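Sulfatase (Bacteroides fragilis CAG:558, PDB 6USS) probably acts as a calcium-dependent arylsulfatase of a gut bacterium, hydrolysing aryl sulfate esters. Local coordinates at residues 43-47 with 356-360; 68-72 with 299-304; 73-77 with 368-372; 77-83 with 372-378. The protein carries 1 engineered substitution. All coordinates share one frame; numbering follows the deposited sequence.

How the interactions relate
From the N terminus, the loop 43-47 leads out of the calcium site and closes the 309-residue span of interaction 1 on strand 357-363. Interaction 2 is nested inside that loop and sets helix 67-74 against helix 283-308; Met-44 and Met-69 join the two contacts. Where the same helix ends, interaction 3 pairs its turn with 368-372 and crosses both earlier loops. Interaction 4 continues from Val-77 and Thr-372, which it shares with interaction 3, along strand 77-83; it crosses all three other interactions. Backbone bonds Met-360 to Phe-79 and Glu-358 to Ala-82 tie interactions 1 and 4 into one sheet.

Interaction 1 (43-47 with 356-360); sequences DMGWQ and VREPM. With CA (calcium ion), chain C.
Trp-46 and Arg-357 both hold CG anti to the backbone N (chi1 -157° and -151°), which lays the two side chains alongside each other, pointing the same way. Arg-357 CD rests over one face of the indole, 3.5 Å from the centroid of the five-membered ring of Trp-46, a CH-pi contact. The arginine then bends at chi3 and carries its guanidinium onward, with Arg-357 CZ 4.8 Å from the centroid of the six-membered ring of Trp-46. This is a cation-pi contact over the face, but the two planes stand 53° apart, so the groups do not stack flat. Glu-353 in a salt bridge and the carbonyl of Thr-80 in a hydrogen bond hold the far end of the guanidinium.

No direct hydrogen bond joins the segments; waters do the work. One accepts from Trp-46 NE1 at 2.9 Å and donates at 2.6 Å to Glu-358 O, which itself lies at the indole edge, near its plane. The other links Trp-46 N to Arg-357 O. Further along, Pro-359 CD lies 3.6 Å from Gly-45 O, and Met-44 CE reaches Pro-359 CG at 4.0 Å.

Asp-43 leads away from this packing. Its OD1 binds calcium at 2.3 Å together with Asp-42, Asp-322, Asn-323 and the engineered Cys-88, while OD2 makes a salt bridge with Lys-348. The contact lies in the loop directly after the metal-binding Asp-42 and Asp-43. That loop leaves strand 35-41 and lies against strand 357-363, itself paired antiparallel with strands 77-83 and 315-321.

Interaction 2 (68-72 with 299-304); sequences NMERL and LGDLMD
Asn-68 sets the flat of its amide group against Gly-300, with Asn-68 OD1 3.3 Å from Gly-300 CA, and the backbones come close: the CA atoms of this pair are 5.2 Å apart. Beside them Leu-299 CD2 presses on the helix backbone at Asn-68 and Met-69 and meets Met-69 CG at 3.8 Å, the two side chains at about a right angle. Met-303 approaches from the facing helix, and its CE fills in between Leu-72 CB, 3.7 Å away, and one face of the Arg-71 guanidinium.

Arg-71 bends at chi3; its side chain and that of Asp-304 cross at about a right angle, their flat ends turned 43° against each other. Arg-71 NH2 and Asp-304 OD1 form a salt bridge of 2.9 Å, although as a hydrogen bond it is weak, its N-H...O angle being 130°.

Farther out, Asp-296 positions the start of the contact: one carboxylate oxygen takes Asn-68 ND2 and the other takes Met-69 N. The axes of the two helical segments approach to 9.8 Å at 47°. Both helices lie side by side against the sheet, where Leu-72 reaches strands 315-321 and 357-363, Met-69 touches Phe-319 and Met-303 touches Arg-363.

Interaction 3 (73-77 with 368-372); sequences AKQGV and VKPDT
Ala-73 O, in the last part of helix 67-74, gathers several donors. Gly-76 N binds it at 3.0 Å within the same turn, Asp-371 N reaches it across the contact in a weak bond of 3.5 Å, and a water lies within bonding distance of both Ala-73 O and Thr-372 O. The straightest bond between the segments is Thr-372 N to Gly-76 O, 3.1 Å long with an N-H...O angle of 171°, its donor in the carbonyl plane. It starts a parallel pairing in which Val-77 stands opposite Thr-372.

Side chains close round this backbone pairing. Thr-372 OG1 sits between its own N and carbonyl carbon (chi1 61°), where it donates to Lys-369 O at 2.8 Å, a bond within the 368-372 loop; the same oxygen abuts Val-77 CB at 3.5 Å. Val-77 CG1 meets Val-368 CG1 at 3.7 Å, the two valines crossing at about a right angle. Pro-370 CB lies 3.4 Å from Lys-74 O. A second water donates to both Gln-75 O and Val-368 O and so bridges the two segments.

The amide oxygen of Gln-75 is hydrogen-bonded to Arg-363. Leu-411 of helix 408-412 packs on both Val-77 and Val-368. The contact lies where the chain passes from helix 67-74 into strand 77-83, beside the loop that joins strand 357-363 to strand 372-374.

Interaction 4 (77-83 with 372-378); sequences VMFTQAY and TKCDKYL
Strand 77-83 and segment 372-378 pair in two short parallel ladders, the register shifting by one residue between Phe-79 and Ala-82. In the first, Met-78 N binds Thr-372 O at 2.9 Å, Cys-374 N binds Met-78 O at 2.8 Å, and Thr-80 N reaches Cys-374 O. In the second, Tyr-83 N binds Leu-378 O at 2.9 Å and Leu-378 N makes a weak bond to Gln-81 O.

At the break Gln-81 NE2 donates to Asp-375 O at 2.7 Å, almost in line with the carbonyl although its own N-H is bent to 132°, while Arg-445 holds OE1. A water accepts from Gln-81 N and donates to Cys-374 O and Lys-376 O.

On the face of Phe-79, Cys-374, Ala-82 and Leu-378, the leucine holds CG between its backbone N and carbonyl carbon (chi1 58°), with CD2 over the Phe-79 ring, 3.5 Å from Phe-79 CD2, and CD1 near Ala-82 CB. Cys-374 SG approaches that ring obliquely, 4.9 Å from its centroid.

Tyr-377 CB touches the Tyr-83 ring edge. With strand 357-363 antiparallel on the other flank of 77-83, this is part of the mixed central sheet of the alkaline-phosphatase-like sulfatase fold.

Interaction 1 (43-47 with 356-360)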
loop_
_atom_site.group_PDB
_atom_site.type_symbol
_atom_site.label_atom_id
_atom_site.label_comp_id
_atom_site.label_asym_id
_atom_site.label_seq_id
_atom_site.Cartn_x
_atom_site.Cartn_y
_atom_site.Cartn_z
ATOM N N ASP A 43 -9.464 -23.917 3.816
ATOM C CA ASP A 43 -9.594 -25.341 4.139
ATOM C C ASP A 43 -11.050 -25.788 4.258
ATOM O O ASP A 43 -11.360 -26.712 5.015
ATOM C CB ASP A 43 -8.849 -25.699 5.436
ATOM C CG ASP A 43 -7.342 -25.514 5.329
ATOM O OD1 ASP A 43 -6.866 -25.314 4.190
ATOM O OD2 ASP A 43 -6.647 -25.569 6.380
ATOM N N MET A 44 -11.960 -25.147 3.528
ATOM C CA MET A 44 -13.368 -25.521 3.552
ATOM C C MET A 44 -13.650 -26.578 2.478
ATOM O O MET A 44 -13.297 -26.392 1.309
ATOM C CB MET A 44 -14.241 -24.279 3.351
ATOM C CG MET A 44 -15.741 -24.549 3.263
ATOM S SD MET A 44 -16.743 -23.098 2.872
ATOM C CE MET A 44 -18.392 -23.814 2.816
ATOM N N GLY A 45 -14.297 -27.698 2.876
ATOM C CA GLY A 45 -14.570 -28.772 1.942
ATOM C C GLY A 45 -15.834 -28.564 1.093
ATOM O O GLY A 45 -16.712 -27.757 1.397
ATOM N N TRP A 46 -15.914 -29.344 0.009
ATOM C CA TRP A 46 -17.085 -29.343 -0.864
ATOM C C TRP A 46 -18.399 -29.572 -0.128
ATOM O O TRP A 46 -19.466 -29.242 -0.669
ATOM C CB TRP A 46 -16.938 -30.434 -1.911
ATOM C CG TRP A 46 -17.730 -30.242 -3.176
ATOM C CD1 TRP A 46 -17.737 -29.138 -3.986
ATOM C CD2 TRP A 46 -18.583 -31.212 -3.809
ATOM N NE1 TRP A 46 -18.547 -29.361 -5.080
ATOM C CE2 TRP A 46 -19.089 -30.617 -4.988
ATOM C CE3 TRP A 46 -18.982 -32.511 -3.484
ATOM C CZ2 TRP A 46 -19.966 -31.286 -5.850
ATOM C CZ3 TRP A 46 -19.857 -33.177 -4.341
ATOM C CH2 TRP A 46 -20.330 -32.563 -5.517
ATOM N N GLN A 47 -18.364 -30.157 1.068
ATOM C CA GLN A 47 -19.586 -30.492 1.786
ATOM C C GLN A 47 -19.643 -29.851 3.165
ATOM O O GLN A 47 -20.465 -30.268 3.992
ATOM C CB GLN A 47 -19.722 -32.013 1.903
ATOM C CG GLN A 47 -19.994 -32.728 0.576
ATOM C CD GLN A 47 -21.463 -32.708 0.208
ATOM O OE1 GLN A 47 -22.315 -32.539 1.075
ATOM N NE2 GLN A 47 -21.771 -32.904 -1.077
ATOM N N VAL A 356 -9.433 -31.083 -3.788
ATOM C CA VAL A 356 -9.396 -30.033 -4.805
ATOM C C VAL A 356 -10.770 -29.530 -5.238
ATOM O O VAL A 356 -10.861 -28.420 -5.797
ATOM C CB VAL A 356 -8.586 -30.496 -6.040
ATOM C CG1 VAL A 356 -7.129 -30.700 -5.670
ATOM C CG2 VAL A 356 -9.190 -31.766 -6.644
ATOM N N ARG A 357 -11.879 -30.245 -5.026
ATOM C CA ARG A 357 -13.188 -29.732 -5.425
ATOM C C ARG A 357 -13.743 -28.820 -4.331
ATOM O O ARG A 357 -13.978 -29.270 -3.207
ATOM C CB ARG A 357 -14.159 -30.868 -5.732
ATOM C CG ARG A 357 -15.191 -30.437 -6.770
ATOM C CD ARG A 357 -16.415 -31.332 -6.814
ATOM N NE ARG A 357 -16.141 -32.572 -7.518
ATOM C CZ ARG A 357 -16.862 -33.031 -8.537
ATOM N NH1 ARG A 357 -17.913 -32.338 -8.967
ATOM N NH2 ARG A 357 -16.533 -34.185 -9.121
ATOM N N GLU A 358 -13.987 -27.529 -4.680
ATOM C CA GLU A 358 -14.313 -26.437 -3.767
ATOM C C GLU A 358 -15.738 -25.921 -3.960
ATOM O O GLU A 358 -16.259 -25.915 -5.074
ATOM C CB GLU A 358 -13.340 -25.267 -3.974
ATOM C CG GLU A 358 -11.881 -25.637 -3.824
ATOM C CD GLU A 358 -11.650 -26.458 -2.573
ATOM O OE1 GLU A 358 -11.078 -27.562 -2.697
ATOM O OE2 GLU A 358 -12.065 -26.002 -1.478
ATOM N N PRO A 359 -16.382 -25.449 -2.899
ATOM C CA PRO A 359 -17.692 -24.796 -3.062
ATOM C C PRO A 359 -17.528 -23.396 -3.633
ATOM O O PRO A 359 -16.730 -22.601 -3.130
ATOM C CB PRO A 359 -18.244 -24.751 -1.636
ATOM C CG PRO A 359 -16.994 -24.731 -0.768
ATOM C CD PRO A 359 -16.016 -25.627 -1.483
ATOM N N MET A 360 -18.300 -23.085 -4.677
ATOM C CA MET A 360 -18.125 -21.814 -5.361
ATOM C C MET A 360 -19.475 -21.262 -5.791
ATOM O O MET A 360 -20.320 -21.987 -6.326
ATOM C CB MET A 360 -17.196 -21.958 -6.565
ATOM C CG MET A 360 -16.930 -20.671 -7.314
ATOM S SD MET A 360 -15.957 -20.993 -8.799
ATOM C CE MET A 360 -16.219 -19.467 -9.691
HETATM CA CA CA C . -5.934 -23.683 2.896
HETATM O O HOH W 1 -17.482 -27.346 -6.874
HETATM O O HOH W 2 -13.520 -30.598 -0.920
#

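Interaction 2 (68-72 with 299-304)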
loop_
_atom_site.group_PDB
_atom_site.type_symbol
_atom_site.label_atom_id
_atom_site.label_comp_id
_atom_site.label_asym_id
_atom_site.label_seq_id
_atom_site.Cartn_x
_atom_site.Cartn_y
_atom_site.Cartn_z
ATOM N N ASN A 68 -26.723 -18.257 4.897
ATOM C CA ASN A 68 -26.394 -17.113 4.045
ATOM C C ASN A 68 -25.783 -17.562 2.713
ATOM O O ASN A 68 -25.987 -16.904 1.685
ATOM C CB ASN A 68 -25.452 -16.164 4.777
ATOM C CG ASN A 68 -26.107 -15.481 5.971
ATOM O OD1 ASN A 68 -27.013 -14.660 5.823
ATOM N ND2 ASN A 68 -25.618 -15.796 7.166
ATOM N N MET A 69 -25.022 -18.671 2.712
ATOM C CA MET A 69 -24.608 -19.300 1.458
ATOM C C MET A 69 -25.822 -19.728 0.625
ATOM O O MET A 69 -25.820 -19.584 -0.601
ATOM C CB MET A 69 -23.704 -20.513 1.738
ATOM C CG MET A 69 -22.306 -20.187 2.238
ATOM S SD MET A 69 -21.285 -21.663 2.497
ATOM C CE MET A 69 -21.172 -22.368 0.845
ATOM N N GLU A 70 -26.858 -20.284 1.268
ATOM C CA GLU A 70 -28.059 -20.677 0.531
ATOM C C GLU A 70 -28.751 -19.460 -0.067
ATOM O O GLU A 70 -29.161 -19.473 -1.237
ATOM C CB GLU A 70 -29.018 -21.424 1.455
ATOM C CG GLU A 70 -28.530 -22.753 1.938
ATOM C CD GLU A 70 -29.470 -23.377 2.964
ATOM O OE1 GLU A 70 -30.691 -23.120 2.893
ATOM O OE2 GLU A 70 -28.989 -24.135 3.835
ATOM N N ARG A 71 -28.906 -18.411 0.742
ATOM C CA ARG A 71 -29.390 -17.114 0.278
ATOM C C ARG A 71 -28.609 -16.623 -0.948
ATOM O O ARG A 71 -29.201 -16.260 -1.974
ATOM C CB ARG A 71 -29.292 -16.117 1.444
ATOM C CG ARG A 71 -30.068 -14.832 1.289
ATOM C CD ARG A 71 -30.249 -14.118 2.634
ATOM N NE ARG A 71 -30.014 -12.679 2.521
ATOM C CZ ARG A 71 -29.007 -12.046 3.114
ATOM N NH1 ARG A 71 -28.164 -12.741 3.864
ATOM N NH2 ARG A 71 -28.840 -10.729 2.968
ATOM N N LEU A 72 -27.270 -16.595 -0.851
ATOM C CA LEU A 72 -26.445 -16.130 -1.969
ATOM C C LEU A 72 -26.658 -16.992 -3.215
ATOM O O LEU A 72 -26.740 -16.471 -4.336
ATOM C CB LEU A 72 -24.970 -16.111 -1.556
ATOM C CG LEU A 72 -23.939 -15.508 -2.525
ATOM C CD1 LEU A 72 -24.165 -14.022 -2.707
ATOM C CD2 LEU A 72 -22.505 -15.770 -2.064
ATOM N N LEU A 299 -20.409 -13.893 6.004
ATOM C CA LEU A 299 -20.952 -13.703 4.662
ATOM C C LEU A 299 -22.273 -12.954 4.721
ATOM O O LEU A 299 -22.502 -12.006 3.961
ATOM C CB LEU A 299 -21.137 -15.046 3.962
ATOM C CG LEU A 299 -21.764 -15.004 2.557
ATOM C CD1 LEU A 299 -20.778 -14.506 1.499
ATOM C CD2 LEU A 299 -22.306 -16.352 2.176
ATOM N N GLY A 300 -23.160 -13.375 5.624
ATOM C CA GLY A 300 -24.409 -12.659 5.802
ATOM C C GLY A 300 -24.202 -11.203 6.176
ATOM O O GLY A 300 -24.905 -10.324 5.676
ATOM N N ASP A 301 -23.228 -10.930 7.049
ATOM C CA ASP A 301 -23.031 -9.566 7.539
ATOM C C ASP A 301 -22.585 -8.628 6.420
ATOM O O ASP A 301 -23.040 -7.479 6.352
ATOM C CB ASP A 301 -22.011 -9.542 8.682
ATOM C CG ASP A 301 -22.528 -10.197 9.958
ATOM O OD1 ASP A 301 -23.758 -10.327 10.134
ATOM O OD2 ASP A 301 -21.691 -10.568 10.808
ATOM N N LEU A 302 -21.688 -9.093 5.545
ATOM C CA LEU A 302 -21.330 -8.302 4.372
ATOM C C LEU A 302 -22.512 -8.176 3.407
ATOM O O LEU A 302 -22.737 -7.106 2.825
ATOM C CB LEU A 302 -20.114 -8.918 3.674
ATOM C CG LEU A 302 -18.875 -9.031 4.558
ATOM C CD1 LEU A 302 -17.758 -9.843 3.882
ATOM C CD2 LEU A 302 -18.387 -7.628 4.959
ATOM N N MET A 303 -23.288 -9.251 3.236
ATOM C CA MET A 303 -24.438 -9.187 2.341
ATOM C C MET A 303 -25.467 -8.175 2.842
ATOM O O MET A 303 -26.070 -7.443 2.042
ATOM C CB MET A 303 -25.060 -10.576 2.181
ATOM C CG MET A 303 -24.246 -11.551 1.300
ATOM S SD MET A 303 -24.755 -13.308 1.416
ATOM C CE MET A 303 -26.288 -13.300 0.464
ATOM N N ASP A 304 -25.670 -8.111 4.166
ATOM C CA ASP A 304 -26.579 -7.118 4.729
ATOM C C ASP A 304 -25.990 -5.728 4.611
ATOM O O ASP A 304 -26.720 -4.766 4.348
ATOM C CB ASP A 304 -26.902 -7.417 6.197
ATOM C CG ASP A 304 -27.466 -8.811 6.406
ATOM O OD1 ASP A 304 -27.947 -9.432 5.423
ATOM O OD2 ASP A 304 -27.431 -9.293 7.562
#

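Interaction 3 (73-77 with 368-372)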
loop_
_atom_site.group_PDB
_atom_site.type_symbol
_atom_site.label_atom_id
_atom_site.label_comp_id
_atom_site.label_asym_id
_atom_site.label_seq_id
_atom_site.Cartn_x
_atom_site.Cartn_y
_atom_site.Cartn_z
ATOM N N ALA A 73 -26.785 -18.313 -3.036
ATOM C CA ALA A 73 -26.949 -19.194 -4.186
ATOM C C ALA A 73 -28.310 -18.998 -4.841
ATOM O O ALA A 73 -28.412 -19.022 -6.075
ATOM C CB ALA A 73 -26.745 -20.651 -3.770
ATOM N N LYS A 74 -29.369 -18.808 -4.036
ATOM C CA LYS A 74 -30.689 -18.530 -4.606
ATOM C C LYS A 74 -30.696 -17.266 -5.454
ATOM O O LYS A 74 -31.565 -17.126 -6.315
ATOM C CB LYS A 74 -31.768 -18.418 -3.513
ATOM C CG LYS A 74 -32.293 -19.776 -3.003
ATOM C CD LYS A 74 -33.241 -19.612 -1.789
ATOM C CE LYS A 74 -32.880 -20.577 -0.632
ATOM N NZ LYS A 74 -32.162 -19.861 0.500
ATOM N N GLN A 75 -29.752 -16.344 -5.238
ATOM C CA GLN A 75 -29.627 -15.145 -6.053
ATOM C C GLN A 75 -28.542 -15.247 -7.120
ATOM O O GLN A 75 -28.389 -14.310 -7.914
ATOM C CB GLN A 75 -29.358 -13.938 -5.161
ATOM C CG GLN A 75 -30.401 -13.758 -4.083
ATOM C CD GLN A 75 -29.884 -12.940 -2.895
ATOM O OE1 GLN A 75 -28.775 -13.171 -2.388
ATOM N NE2 GLN A 75 -30.698 -11.993 -2.435
ATOM N N GLY A 76 -27.790 -16.350 -7.167
ATOM C CA GLY A 76 -26.719 -16.481 -8.135
ATOM C C GLY A 76 -26.562 -17.863 -8.743
ATOM O O GLY A 76 -27.538 -18.615 -8.875
ATOM N N VAL A 77 -25.334 -18.203 -9.135
ATOM C CA VAL A 77 -25.018 -19.490 -9.739
ATOM C C VAL A 77 -24.058 -20.217 -8.812
ATOM O O VAL A 77 -23.178 -19.592 -8.203
ATOM C CB VAL A 77 -24.412 -19.337 -11.156
ATOM C CG1 VAL A 77 -23.101 -18.552 -11.109
ATOM C CG2 VAL A 77 -24.206 -20.710 -11.844
ATOM N N VAL A 368 -25.998 -12.658 -14.060
ATOM C CA VAL A 368 -26.044 -14.075 -13.735
ATOM C C VAL A 368 -27.472 -14.417 -13.319
ATOM O O VAL A 368 -28.068 -13.728 -12.477
ATOM C CB VAL A 368 -25.001 -14.415 -12.655
ATOM C CG1 VAL A 368 -25.312 -15.731 -11.937
ATOM C CG2 VAL A 368 -23.628 -14.464 -13.300
ATOM N N LYS A 369 -28.040 -15.444 -13.946
ATOM C CA LYS A 369 -29.429 -15.767 -13.693
ATOM C C LYS A 369 -29.551 -16.478 -12.351
ATOM O O LYS A 369 -28.799 -17.424 -12.083
ATOM C CB LYS A 369 -29.993 -16.594 -14.842
ATOM C CG LYS A 369 -30.144 -15.760 -16.153
ATOM C CD LYS A 369 -30.548 -14.262 -15.873
ATOM C CE LYS A 369 -29.862 -13.231 -16.803
ATOM N NZ LYS A 369 -30.154 -11.798 -16.432
ATOM N N PRO A 370 -30.446 -16.031 -11.474
ATOM C CA PRO A 370 -30.441 -16.522 -10.088
ATOM C C PRO A 370 -30.876 -17.979 -9.981
ATOM O O PRO A 370 -31.531 -18.538 -10.863
ATOM C CB PRO A 370 -31.429 -15.590 -9.355
ATOM C CG PRO A 370 -32.255 -14.983 -10.409
ATOM C CD PRO A 370 -31.426 -14.954 -11.688
ATOM N N ASP A 371 -30.437 -18.602 -8.887
ATOM C CA ASP A 371 -30.811 -19.968 -8.522
ATOM C C ASP A 371 -30.436 -20.981 -9.596
ATOM O O ASP A 371 -31.221 -21.869 -9.936
ATOM C CB ASP A 371 -32.303 -20.066 -8.201
ATOM C CG ASP A 371 -32.632 -21.288 -7.343
ATOM O OD1 ASP A 371 -31.758 -21.708 -6.541
ATOM O OD2 ASP A 371 -33.753 -21.834 -7.473
ATOM N N THR A 372 -29.221 -20.865 -10.122
ATOM C CA THR A 372 -28.792 -21.761 -11.189
ATOM C C THR A 372 -27.506 -22.475 -10.789
ATOM O O THR A 372 -26.844 -22.121 -9.804
ATOM C CB THR A 372 -28.623 -21.008 -12.522
ATOM O OG1 THR A 372 -27.630 -19.979 -12.397
ATOM C CG2 THR A 372 -29.927 -20.358 -12.914
HETATM O O HOH W 3 -27.555 -21.433 -7.231
HETATM O O HOH W 4 -27.009 -13.403 -9.943
#

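Interaction 4 (77-83 with 372-378)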
loop_
_atom_site.group_PDB
_atom_site.type_symbol
_atom_site.label_atom_id
_atom_site.label_comp_id
_atom_site.label_asym_id
_atom_site.label_seq_id
_atom_site.Cartn_x
_atom_site.Cartn_y
_atom_site.Cartn_z
ATOM N N VAL A 77 -25.334 -18.203 -9.135
ATOM C CA VAL A 77 -25.018 -19.490 -9.739
ATOM C C VAL A 77 -24.058 -20.217 -8.812
ATOM O O VAL A 77 -23.178 -19.592 -8.203
ATOM C CB VAL A 77 -24.412 -19.337 -11.156
ATOM C CG1 VAL A 77 -23.101 -18.552 -11.109
ATOM C CG2 VAL A 77 -24.206 -20.710 -11.844
ATOM N N MET A 78 -24.250 -21.534 -8.687
ATOM C CA MET A 78 -23.319 -22.415 -7.998
ATOM C C MET A 78 -22.457 -23.126 -9.026
ATOM O O MET A 78 -22.957 -23.571 -10.064
ATOM C CB MET A 78 -24.054 -23.461 -7.160
ATOM C CG MET A 78 -25.023 -22.908 -6.131
ATOM S SD MET A 78 -26.068 -24.227 -5.467
ATOM C CE MET A 78 -24.816 -25.430 -4.973
ATOM N N PHE A 79 -21.170 -23.259 -8.737
ATOM C CA PHE A 79 -20.287 -24.064 -9.574
ATOM C C PHE A 79 -20.036 -25.382 -8.854
ATOM O O PHE A 79 -19.356 -25.416 -7.826
ATOM C CB PHE A 79 -18.986 -23.327 -9.878
ATOM C CG PHE A 79 -19.141 -22.243 -10.907
ATOM C CD1 PHE A 79 -19.493 -20.947 -10.532
ATOM C CD2 PHE A 79 -18.954 -22.522 -12.256
ATOM C CE1 PHE A 79 -19.633 -19.948 -11.475
ATOM C CE2 PHE A 79 -19.098 -21.527 -13.212
ATOM C CZ PHE A 79 -19.441 -20.238 -12.818
ATOM N N THR A 80 -20.603 -26.458 -9.376
ATOM C CA THR A 80 -20.518 -27.755 -8.720
ATOM C C THR A 80 -19.245 -28.516 -9.078
ATOM O O THR A 80 -19.006 -29.593 -8.519
ATOM C CB THR A 80 -21.758 -28.603 -9.055
ATOM O OG1 THR A 80 -21.852 -28.777 -10.471
ATOM C CG2 THR A 80 -23.012 -27.926 -8.563
ATOM N N GLN A 81 -18.411 -27.978 -9.970
ATOM C CA GLN A 81 -17.153 -28.626 -10.345
ATOM C C GLN A 81 -16.024 -27.589 -10.438
ATOM O O GLN A 81 -15.333 -27.465 -11.444
ATOM C CB GLN A 81 -17.328 -29.408 -11.648
ATOM C CG GLN A 81 -16.593 -30.732 -11.661
ATOM C CD GLN A 81 -16.923 -31.629 -12.874
ATOM O OE1 GLN A 81 -16.653 -32.833 -12.855
ATOM N NE2 GLN A 81 -17.503 -31.045 -13.915
ATOM N N ALA A 82 -15.810 -26.838 -9.353
ATOM C CA ALA A 82 -14.745 -25.840 -9.281
ATOM C C ALA A 82 -13.532 -26.400 -8.544
ATOM O O ALA A 82 -13.672 -26.975 -7.465
ATOM C CB ALA A 82 -15.240 -24.568 -8.578
ATOM N N TYR A 83 -12.334 -26.200 -9.109
ATOM C CA TYR A 83 -11.102 -26.770 -8.573
ATOM C C TYR A 83 -10.093 -25.715 -8.112
ATOM O O TYR A 83 -9.936 -24.657 -8.726
ATOM C CB TYR A 83 -10.428 -27.689 -9.605
ATOM C CG TYR A 83 -11.247 -28.918 -9.874
ATOM C CD1 TYR A 83 -11.362 -29.918 -8.914
ATOM C CD2 TYR A 83 -11.948 -29.063 -11.065
ATOM C CE1 TYR A 83 -12.146 -31.049 -9.143
ATOM C CE2 TYR A 83 -12.727 -30.188 -11.304
ATOM C CZ TYR A 83 -12.826 -31.174 -10.338
ATOM O OH TYR A 83 -13.605 -32.276 -10.586
ATOM N N THR A 372 -29.221 -20.865 -10.122
ATOM C CA THR A 372 -28.792 -21.761 -11.189
ATOM C C THR A 372 -27.506 -22.475 -10.789
ATOM O O THR A 372 -26.844 -22.121 -9.804
ATOM C CB THR A 372 -28.623 -21.008 -12.522
ATOM O OG1 THR A 372 -27.630 -19.979 -12.397
ATOM C CG2 THR A 372 -29.927 -20.358 -12.914
ATOM N N LYS A 373 -27.174 -23.519 -11.560
ATOM C CA LYS A 373 -25.985 -24.334 -11.338
ATOM C C LYS A 373 -25.216 -24.502 -12.640
ATOM O O LYS A 373 -25.800 -24.495 -13.723
ATOM C CB LYS A 373 -26.337 -25.722 -10.780
ATOM C CG LYS A 373 -26.854 -25.728 -9.359
ATOM C CD LYS A 373 -27.399 -27.100 -8.982
ATOM C CE LYS A 373 -28.278 -27.051 -7.722
ATOM N NZ LYS A 373 -27.870 -28.060 -6.694
ATOM N N CYS A 374 -23.897 -24.641 -12.529
ATOM C CA CYS A 374 -23.044 -24.820 -13.692
ATOM C C CYS A 374 -22.097 -25.976 -13.433
ATOM O O CYS A 374 -21.267 -25.927 -12.516
ATOM C CB CYS A 374 -22.246 -23.560 -14.027
ATOM S SG CYS A 374 -21.255 -23.820 -15.537
ATOM N N ASP A 375 -22.212 -26.989 -14.278
ATOM C CA ASP A 375 -21.484 -28.248 -14.211
ATOM C C ASP A 375 -20.083 -28.153 -14.802
ATOM O O ASP A 375 -19.242 -29.016 -14.514
ATOM C CB ASP A 375 -22.292 -29.303 -14.986
ATOM C CG ASP A 375 -22.107 -30.704 -14.470
ATOM O OD1 ASP A 375 -21.436 -30.903 -13.420
ATOM O OD2 ASP A 375 -22.657 -31.619 -15.135
ATOM N N LYS A 376 -19.822 -27.149 -15.642
ATOM C CA LYS A 376 -18.555 -27.075 -16.364
ATOM C C LYS A 376 -17.406 -26.791 -15.404
ATOM O O LYS A 376 -17.539 -26.003 -14.466
ATOM C CB LYS A 376 -18.614 -25.999 -17.450
ATOM C CG LYS A 376 -19.828 -26.128 -18.384
ATOM C CD LYS A 376 -19.919 -27.543 -18.919
ATOM C CE LYS A 376 -20.927 -27.682 -20.044
ATOM N NZ LYS A 376 -20.560 -28.918 -20.812
ATOM N N TYR A 377 -16.268 -27.431 -15.633
ATOM C CA TYR A 377 -15.202 -27.297 -14.656
ATOM C C TYR A 377 -14.342 -26.069 -14.930
ATOM O O TYR A 377 -14.207 -25.612 -16.068
ATOM C CB TYR A 377 -14.336 -28.560 -14.575
ATOM C CG TYR A 377 -13.689 -29.112 -15.843
ATOM C CD1 TYR A 377 -12.793 -28.358 -16.597
ATOM C CD2 TYR A 377 -13.908 -30.438 -16.229
ATOM C CE1 TYR A 377 -12.168 -28.896 -17.733
ATOM C CE2 TYR A 377 -13.299 -30.978 -17.363
ATOM C CZ TYR A 377 -12.428 -30.203 -18.109
ATOM O OH TYR A 377 -11.811 -30.738 -19.227
ATOM N N LEU A 378 -13.789 -25.518 -13.848
ATOM C CA LEU A 378 -12.856 -24.407 -13.909
ATOM C C LEU A 378 -11.842 -24.575 -12.785
ATOM O O LEU A 378 -12.053 -25.348 -11.847
ATOM C CB LEU A 378 -13.588 -23.066 -13.806
ATOM C CG LEU A 378 -14.440 -22.873 -12.548
ATOM C CD1 LEU A 378 -13.622 -22.387 -11.334
ATOM C CD2 LEU A 378 -15.571 -21.905 -12.848
HETATM O O HOH W 5 -18.502 -25.984 -12.132
#